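Branched-chain alpha-ketoacid decarboxylase (Lactococcus lactis, PDB 2VBF) probably decarboxylates branched-chain and aromatic alpha-keto acids to aldehydes, using thiamine diphosphate and a magnesium ion as cofactors. Local coordinates at residues Ile185-Val189 and Asp190-Ala194; Ile498-Trp501 and Asn502-Lys505. All coordinates share one frame; numbering follows the deposited sequence.

Interaction 1 (Ile185-Val189 and Asp190-Ala194)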
loop_
_atom_site.group_PDB
_atom_site.type_symbol
_atom_site.label_atom_id
_atom_site.label_comp_id
_atom_site.label_asym_id
_atom_site.label_seq_id
_atom_site.Cartn_x
_atom_site.Cartn_y
_atom_site.Cartn_z
ATOM N N ILE A 185 -10.614 0.852 -14.977
ATOM C CA ILE A 185 -11.876 0.234 -15.379
ATOM C C ILE A 185 -12.502 -0.397 -14.154
ATOM O O ILE A 185 -11.934 -1.321 -13.584
ATOM C CB ILE A 185 -11.659 -0.842 -16.475
ATOM C CG1 ILE A 185 -11.039 -0.211 -17.732
ATOM C CG2 ILE A 185 -12.963 -1.569 -16.789
ATOM C CD1 ILE A 185 -10.596 -1.220 -18.792
ATOM N N ASN A 186 -13.642 0.145 -13.728
ATOM C CA ASN A 186 -14.420 -0.418 -12.630
ATOM C C ASN A 186 -15.444 -1.354 -13.270
ATOM O O ASN A 186 -16.257 -0.926 -14.090
ATOM C CB ASN A 186 -15.034 0.702 -11.769
ATOM C CG ASN A 186 -16.013 0.200 -10.717
ATOM O OD1 ASN A 186 -15.983 0.637 -9.549
ATOM N ND2 ASN A 186 -16.912 -0.672 -11.121
ATOM N N LEU A 187 -15.374 -2.635 -12.893
ATOM C CA LEU A 187 -16.162 -3.707 -13.500
ATOM C C LEU A 187 -17.085 -4.380 -12.474
ATOM O O LEU A 187 -16.639 -5.238 -11.697
ATOM C CB LEU A 187 -15.209 -4.751 -14.072
ATOM C CG LEU A 187 -15.780 -5.998 -14.762
ATOM C CD1 LEU A 187 -16.504 -5.595 -16.023
ATOM C CD2 LEU A 187 -14.666 -6.958 -15.102
ATOM N N PRO A 188 -18.362 -3.987 -12.435
ATOM C CA PRO A 188 -19.293 -4.680 -11.528
ATOM C C PRO A 188 -19.418 -6.171 -11.862
ATOM O O PRO A 188 -19.312 -6.547 -13.024
ATOM C CB PRO A 188 -20.611 -3.935 -11.757
ATOM C CG PRO A 188 -20.167 -2.552 -12.254
ATOM C CD PRO A 188 -19.012 -2.871 -13.147
ATOM N N VAL A 189 -19.630 -7.007 -10.852
ATOM C CA VAL A 189 -19.766 -8.466 -11.080
ATOM C C VAL A 189 -20.737 -8.857 -12.200
ATOM O O VAL A 189 -20.356 -9.583 -13.128
ATOM C CB VAL A 189 -20.187 -9.184 -9.806
ATOM C CG1 VAL A 189 -20.374 -10.682 -10.092
ATOM C CG2 VAL A 189 -19.137 -8.952 -8.725
ATOM N N ASP A 190 -21.978 -8.398 -12.111
ATOM C CA ASP A 190 -22.999 -8.716 -13.124
ATOM C C ASP A 190 -22.641 -8.195 -14.523
ATOM O O ASP A 190 -23.096 -8.730 -15.536
ATOM C CB ASP A 190 -24.391 -8.187 -12.698
ATOM C CG ASP A 190 -24.418 -6.687 -12.513
ATOM O OD1 ASP A 190 -25.333 -6.031 -13.068
ATOM O OD2 ASP A 190 -23.514 -6.164 -11.814
ATOM N N VAL A 191 -21.828 -7.142 -14.592
ATOM C CA VAL A 191 -21.495 -6.553 -15.887
ATOM C C VAL A 191 -20.529 -7.439 -16.682
ATOM O O VAL A 191 -20.673 -7.584 -17.903
ATOM C CB VAL A 191 -20.970 -5.109 -15.728
ATOM C CG1 VAL A 191 -20.460 -4.572 -17.055
ATOM C CG2 VAL A 191 -22.076 -4.210 -15.148
ATOM N N ALA A 192 -19.568 -8.053 -15.994
ATOM C CA ALA A 192 -18.595 -8.943 -16.632
ATOM C C ALA A 192 -19.263 -10.127 -17.330
ATOM O O ALA A 192 -18.797 -10.585 -18.371
ATOM C CB ALA A 192 -17.587 -9.447 -15.605
ATOM N N ALA A 193 -20.358 -10.604 -16.737
ATOM C CA ALA A 193 -21.141 -11.723 -17.284
ATOM C C ALA A 193 -22.165 -11.309 -18.351
ATOM O O ALA A 193 -22.767 -12.172 -18.996
ATOM C CB ALA A 193 -21.840 -12.460 -16.151
ATOM N N ALA A 194 -22.369 -10.002 -18.532
ATOM C CA ALA A 194 -23.367 -9.501 -19.480
ATOM C C ALA A 194 -22.942 -9.805 -20.905
ATOM O O ALA A 194 -21.758 -9.901 -21.207
ATOM C CB ALA A 194 -23.583 -8.011 -19.299
#
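The proline ring of P188 carries V191 on one face. Methyl CG2 of V191 lies over its CB, CG and CD side, 3.7 Å from CB of P188. OD2 of D190 approaches P188 CB obliquely, from the V191 side, at 3.7 Å. CG of D190 stands between its backbone N and carbonyl carbon (chi1 60°), and this turns the carboxylate back over the strand end. There OD2 accepts a hydrogen bond from the backbone N of S125. The chain then bends into a short, weakly bonded helical turn. P188 O takes two weak hydrogen bonds, from V191 N at 3.0 Å and from A192 N at 3.3 Å. A192 N also bonds weakly to V189 O, so its one hydrogen is shared. L187 packs on A192, its CD2 3.9 Å from A192 CB. L187 CD1 rests against the backbone of A192 and reaches V191 CG1 at 4.2 Å. The arrangement is a strand running straight into a short helix. Strand 183-188 lies between strands 116-122 and 156-159 of a parallel sheet. Helix 52-60 packs against L187, V189 and A192, while helix 125-130 meets P188 and V191.

Interaction 2 (Ile498-Trp501 and Asn502-Lys505)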
loop_
_atom_site.group_PDB
_atom_site.type_symbol
_atom_site.label_atom_id
_atom_site.label_comp_id
_atom_site.label_asym_id
_atom_site.label_seq_id
_atom_site.Cartn_x
_atom_site.Cartn_y
_atom_site.Cartn_z
ATOM N N ILE A 498 17.083 0.134 10.672
ATOM C CA ILE A 498 15.996 -0.825 10.473
ATOM C C ILE A 498 16.327 -2.148 11.159
ATOM O O ILE A 498 17.506 -2.439 11.415
ATOM C CB ILE A 498 15.736 -1.090 8.971
ATOM C CG1 ILE A 498 16.916 -1.846 8.326
ATOM C CG2 ILE A 498 15.456 0.231 8.257
ATOM C CD1 ILE A 498 16.852 -1.956 6.794
ATOM N N PRO A 499 15.309 -2.954 11.467
ATOM C CA PRO A 499 15.589 -4.289 12.011
ATOM C C PRO A 499 16.379 -5.125 10.995
ATOM O O PRO A 499 16.008 -5.155 9.820
ATOM C CB PRO A 499 14.186 -4.860 12.278
ATOM C CG PRO A 499 13.277 -3.676 12.304
ATOM C CD PRO A 499 13.859 -2.724 11.335
ATOM N N MET A 500 17.487 -5.755 11.398
ATOM C CA MET A 500 18.253 -6.534 10.426
ATOM C C MET A 500 17.697 -7.949 10.301
ATOM O O MET A 500 17.721 -8.750 11.246
ATOM C CB MET A 500 19.769 -6.581 10.717
ATOM C CG MET A 500 20.593 -7.142 9.499
ATOM S SD MET A 500 22.365 -7.185 9.793
ATOM C CE MET A 500 22.700 -5.428 9.712
ATOM N N TRP A 501 17.199 -8.252 9.118
ATOM C CA TRP A 501 16.804 -9.605 8.781
ATOM C C TRP A 501 18.013 -10.413 8.312
ATOM O O TRP A 501 19.043 -9.851 7.941
ATOM C CB TRP A 501 15.767 -9.606 7.665
ATOM C CG TRP A 501 14.547 -8.793 7.915
ATOM C CD1 TRP A 501 14.160 -8.208 9.085
ATOM C CD2 TRP A 501 13.534 -8.495 6.958
ATOM N NE1 TRP A 501 12.961 -7.551 8.910
ATOM C CE2 TRP A 501 12.558 -7.712 7.610
ATOM C CE3 TRP A 501 13.364 -8.808 5.608
ATOM C CZ2 TRP A 501 11.414 -7.239 6.952
ATOM C CZ3 TRP A 501 12.226 -8.340 4.956
ATOM C CH2 TRP A 501 11.270 -7.563 5.634
ATOM N N ASN A 502 17.857 -11.732 8.316
ATOM C CA ASN A 502 18.810 -12.641 7.675
ATOM C C ASN A 502 18.429 -12.796 6.212
ATOM O O ASN A 502 17.790 -13.772 5.824
ATOM C CB ASN A 502 18.830 -13.987 8.409
ATOM C CG ASN A 502 19.256 -13.843 9.859
ATOM O OD1 ASN A 502 20.311 -13.277 10.150
ATOM N ND2 ASN A 502 18.432 -14.325 10.774
ATOM N N TYR A 503 18.832 -11.807 5.413
ATOM C CA TYR A 503 18.337 -11.652 4.026
ATOM C C TYR A 503 18.598 -12.890 3.175
ATOM O O TYR A 503 17.746 -13.290 2.411
ATOM C CB TYR A 503 18.922 -10.386 3.376
ATOM C CG TYR A 503 18.546 -9.151 4.167
ATOM C CD1 TYR A 503 17.238 -8.675 4.160
ATOM C CD2 TYR A 503 19.479 -8.497 4.956
ATOM C CE1 TYR A 503 16.873 -7.562 4.924
ATOM C CE2 TYR A 503 19.137 -7.398 5.717
ATOM C CZ TYR A 503 17.815 -6.932 5.703
ATOM O OH TYR A 503 17.474 -5.848 6.476
ATOM N N SER A 504 19.763 -13.516 3.340
ATOM C CA SER A 504 20.122 -14.674 2.515
ATOM C C SER A 504 19.218 -15.898 2.759
ATOM O O SER A 504 19.114 -16.786 1.902
ATOM C CB SER A 504 21.600 -15.044 2.718
ATOM O OG SER A 504 21.796 -15.667 3.974
ATOM N N LYS A 505 18.551 -15.927 3.911
ATOM C CA LYS A 505 17.692 -17.039 4.295
ATOM C C LYS A 505 16.223 -16.853 3.897
ATOM O O LYS A 505 15.404 -17.749 4.109
ATOM C CB LYS A 505 17.796 -17.269 5.807
ATOM C CG LYS A 505 19.213 -17.512 6.322
ATOM C CD LYS A 505 19.937 -18.635 5.593
ATOM C CE LYS A 505 21.356 -18.789 6.133
ATOM N NZ LYS A 505 22.089 -19.907 5.469
#
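Y503 folds back beneath W501, and most of its ring atoms touch that residue. Beyond CB, its CG is anti to the carbonyl carbon (chi1 -59°), which sends the ring back along the preceding residues. CG, CD2 and CE2 lie under W501 O, which sits over one ring face, toward the rim, 3.2 Å above the plane. On the other flank, CD1 and CE1 meet W501 CB and CE3, with CE1 3.6 Å from W501 CB. W501 CB makes a CH-pi contact with the same face, 4.0 Å from the centroid of the Y503 ring. The indole and phenol planes are inclined at 36°. M500 CG approaches CE2 of Y503 at 4.1 Å, its side chain crossing that of Y503 at about a right angle. CZ lies 3.7 Å from W501 N. At the tip, OH is 3.6 Å from W501 N and also near P499 O and I498 CD1, but its hydrogen-bond partner is Q456 NE2. A weak bond from Y503 N to W501 O, 3.2 Å long, makes N502 the centre of an inverse gamma turn. The indole of W501 meets the ring of F510 of the second subunit, so the loop also belongs to the dimer interface. A phenylalanine here lacks the hydroxyl and would probably leave Q456 NE2 without one of its oxygen partners, cutting the ring's tie to helix 452-458. Chemically, one ring face takes both W501 CB and the carbonyl oxygen of W501, while the buried hydroxyl is satisfied at its tip. Q456 NE2 also bonds P499 O, which ties both parts of the loop to the helix that begins with the magnesium ligand D452.

In the fold
Interactions 1 and 2 do not touch. Their centres are 43 Å apart and their nearest atoms about 31 Å. Interaction 1 sits at the C-terminal end of strand 183-188, an inner strand of the N-terminal parallel sheet. Interaction 2 lies in the loop before helix 506-509 of the C-terminal region. Only interaction 2 borders the cofactor. The side chain of V189 is about 12 Å from a bound thiamine diphosphate, whereas that of I498 is about 5 Å from one and about 6 Å from magnesium. In this family each active site is built between the N-terminal domain of one subunit and the C-terminal domain of another. Interaction 1 is plain packing in the first; interaction 2 lines the cofactor region of the second.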